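Local coordinates for hypothetical protein Atu0636 (Agrobacterium tumefaciens, PDB 2OZV) that is of unknown function but is predicted to be an O-methyltransferase, which would transfer a methyl group to an oxygen atom of its substrate, at residues B[37-42]-B[115-120]. Sequence-based numbering, arbitrary orientation.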
loop_
_atom_site.group_PDB
_atom_site.type_symbol
_atom_site.label_atom_id
_atom_site.label_comp_id
_atom_site.label_asym_id
_atom_site.label_seq_id
_atom_site.Cartn_x
_atom_site.Cartn_y
_atom_site.Cartn_z
ATOM N N ALA B 37 13.044 -17.372 24.108
ATOM C CA ALA B 37 11.997 -18.343 24.244
ATOM C C ALA B 37 10.763 -17.489 24.023
ATOM O O ALA B 37 10.627 -16.389 24.602
ATOM C CB ALA B 37 11.989 -18.993 25.623
ATOM N N CYS B 38 9.928 -17.926 23.105
ATOM C CA CYS B 38 8.741 -17.148 22.778
ATOM C C CYS B 38 7.686 -18.118 22.356
ATOM O O CYS B 38 7.988 -19.273 22.006
ATOM C CB CYS B 38 9.003 -16.105 21.686
ATOM S SG CYS B 38 9.608 -16.795 20.144
ATOM N N ARG B 39 6.446 -17.652 22.417
ATOM C CA ARG B 39 5.296 -18.461 22.108
ATOM C C ARG B 39 4.660 -17.868 20.871
ATOM O O ARG B 39 4.397 -16.658 20.824
ATOM C CB ARG B 39 4.320 -18.473 23.281
ATOM C CG ARG B 39 4.911 -19.168 24.570
ATOM C CD ARG B 39 3.892 -19.282 25.659
ATOM N NE ARG B 39 3.407 -17.984 26.153
ATOM C CZ ARG B 39 3.771 -17.419 27.305
ATOM N NH1 ARG B 39 4.656 -18.013 28.110
ATOM N NH2 ARG B 39 3.244 -16.258 27.670
ATOM N N ILE B 40 4.436 -18.718 19.875
ATOM C CA ILE B 40 3.938 -18.256 18.575
ATOM C C ILE B 40 2.667 -19.002 18.218
ATOM O O ILE B 40 2.638 -20.229 18.290
ATOM C CB ILE B 40 4.999 -18.497 17.484
ATOM C CG1 ILE B 40 6.276 -17.693 17.794
ATOM C CG2 ILE B 40 4.404 -18.100 16.083
ATOM C CD1 ILE B 40 7.486 -18.353 17.310
ATOM N N ALA B 41 1.618 -18.274 17.830
ATOM C CA ALA B 41 0.392 -18.893 17.314
ATOM C C ALA B 41 0.345 -18.739 15.800
ATOM O O ALA B 41 0.580 -17.635 15.289
ATOM C CB ALA B 41 -0.860 -18.254 17.940
ATOM N N ASP B 42 0.044 -19.840 15.105
ATOM C CA ASP B 42 -0.168 -19.835 13.654
ATOM C C ASP B 42 -1.658 -20.062 13.467
ATOM O O ASP B 42 -2.167 -21.155 13.759
ATOM C CB ASP B 42 0.695 -20.950 13.018
ATOM C CG ASP B 42 0.607 -21.024 11.486
ATOM O OD1 ASP B 42 -0.273 -20.383 10.891
ATOM O OD2 ASP B 42 1.409 -21.820 10.920
ATOM N N HIS B 115 -1.448 -14.241 25.629
ATOM C CA HIS B 115 -0.557 -15.358 25.881
ATOM C C HIS B 115 0.623 -15.414 24.908
ATOM O O HIS B 115 1.709 -15.850 25.285
ATOM C CB HIS B 115 -1.368 -16.651 25.797
ATOM C CG HIS B 115 -0.572 -17.903 25.994
ATOM N ND1 HIS B 115 -0.113 -18.309 27.234
ATOM C CD2 HIS B 115 -0.202 -18.863 25.117
ATOM C CE1 HIS B 115 0.513 -19.467 27.102
ATOM N NE2 HIS B 115 0.471 -19.827 25.827
ATOM N N PHE B 116 0.405 -14.988 23.656
ATOM C CA PHE B 116 1.396 -15.204 22.598
ATOM C C PHE B 116 2.247 -13.980 22.327
ATOM O O PHE B 116 1.741 -12.852 22.335
ATOM C CB PHE B 116 0.683 -15.627 21.303
ATOM C CG PHE B 116 0.063 -17.017 21.380
ATOM C CD1 PHE B 116 0.867 -18.175 21.259
ATOM C CD2 PHE B 116 -1.323 -17.159 21.578
ATOM C CE1 PHE B 116 0.306 -19.459 21.324
ATOM C CE2 PHE B 116 -1.904 -18.437 21.650
ATOM C CZ PHE B 116 -1.089 -19.596 21.533
ATOM N N HIS B 117 3.539 -14.205 22.085
ATOM C CA HIS B 117 4.463 -13.129 21.706
ATOM C C HIS B 117 4.332 -12.762 20.226
ATOM O O HIS B 117 4.681 -11.650 19.829
ATOM C CB HIS B 117 5.895 -13.569 21.993
ATOM C CG HIS B 117 6.133 -13.896 23.448
ATOM N ND1 HIS B 117 6.197 -15.199 23.912
ATOM C CD2 HIS B 117 6.284 -13.096 24.531
ATOM C CE1 HIS B 117 6.408 -15.180 25.223
ATOM N NE2 HIS B 117 6.459 -13.918 25.622
ATOM N N HIS B 118 3.894 -13.738 19.425
ATOM C CA HIS B 118 3.719 -13.563 17.981
ATOM C C HIS B 118 2.473 -14.282 17.572
ATOM O O HIS B 118 2.203 -15.414 18.018
ATOM C CB HIS B 118 4.898 -14.191 17.206
ATOM C CG HIS B 118 6.198 -13.522 17.476
ATOM N ND1 HIS B 118 6.665 -12.473 16.712
ATOM C CD2 HIS B 118 7.152 -13.763 18.414
ATOM C CE1 HIS B 118 7.828 -12.063 17.192
ATOM N NE2 HIS B 118 8.145 -12.829 18.226
ATOM N N VAL B 119 1.713 -13.660 16.677
ATOM C CA VAL B 119 0.667 -14.371 15.960
ATOM C C VAL B 119 0.926 -14.191 14.469
ATOM O O VAL B 119 1.129 -13.067 14.016
ATOM C CB VAL B 119 -0.749 -13.853 16.302
ATOM C CG1 VAL B 119 -1.799 -14.624 15.538
ATOM C CG2 VAL B 119 -0.992 -13.997 17.845
ATOM N N ILE B 120 0.971 -15.306 13.763
ATOM C CA ILE B 120 1.175 -15.297 12.323
ATOM C C ILE B 120 -0.017 -15.832 11.555
ATOM O O ILE B 120 -0.729 -16.750 12.008
ATOM C CB ILE B 120 2.505 -16.019 11.927
ATOM C CG1 ILE B 120 2.393 -17.549 12.000
ATOM C CG2 ILE B 120 3.679 -15.527 12.829
ATOM C CD1 ILE B 120 3.727 -18.280 11.638
#
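R39 grips the backbone of H115 side-on. Its NE and NH2 both donate to H115 O, each at 2.9 Å, and that oxygen lies in the guanidinium plane. A bend at chi3 (-63°) turns the guanidinium back over H115, where it lies flat on the imidazole. The two planes are 19° apart, with NE over the rim of the ring. H117 CE1 sits over the other face of the guanidinium.

The backbone of R39 is held as well. Its N donates to H117 ND1 at 2.9 Å, close to the imidazole plane, so ND1 acts as the acceptor and is probably the nitrogen without a proton. R39 O accepts two N-H groups, from H117 N and, at a longer 3.3 Å, from H118 N. The chain turns a corner at H117, and regular parallel pairing follows it.

A41 N then donates to H118 O, and I120 N to A41 O at 2.8 Å. These strands are neighbours in the central sheet of a Rossmann-like methyltransferase fold, with strand 61-67 flanking 38-42 on its other edge. D42 leads into a glycine-rich turn of the kind that binds S-adenosylmethionine in relatives. Its OD2 accepts from G51 N.

A41 CB stands over the centre of the F116 ring, 3.5 Å from the centroid, in a CH-pi contact. H115 CD2 lies over the opposite face, so the phenyl is sandwiched. I159 of helix 148-159 packs on both A41 and F116. On the other side of the sheet, I40 CG1 runs beside H118 CB, and helix 49-57 packs against I40 and I120.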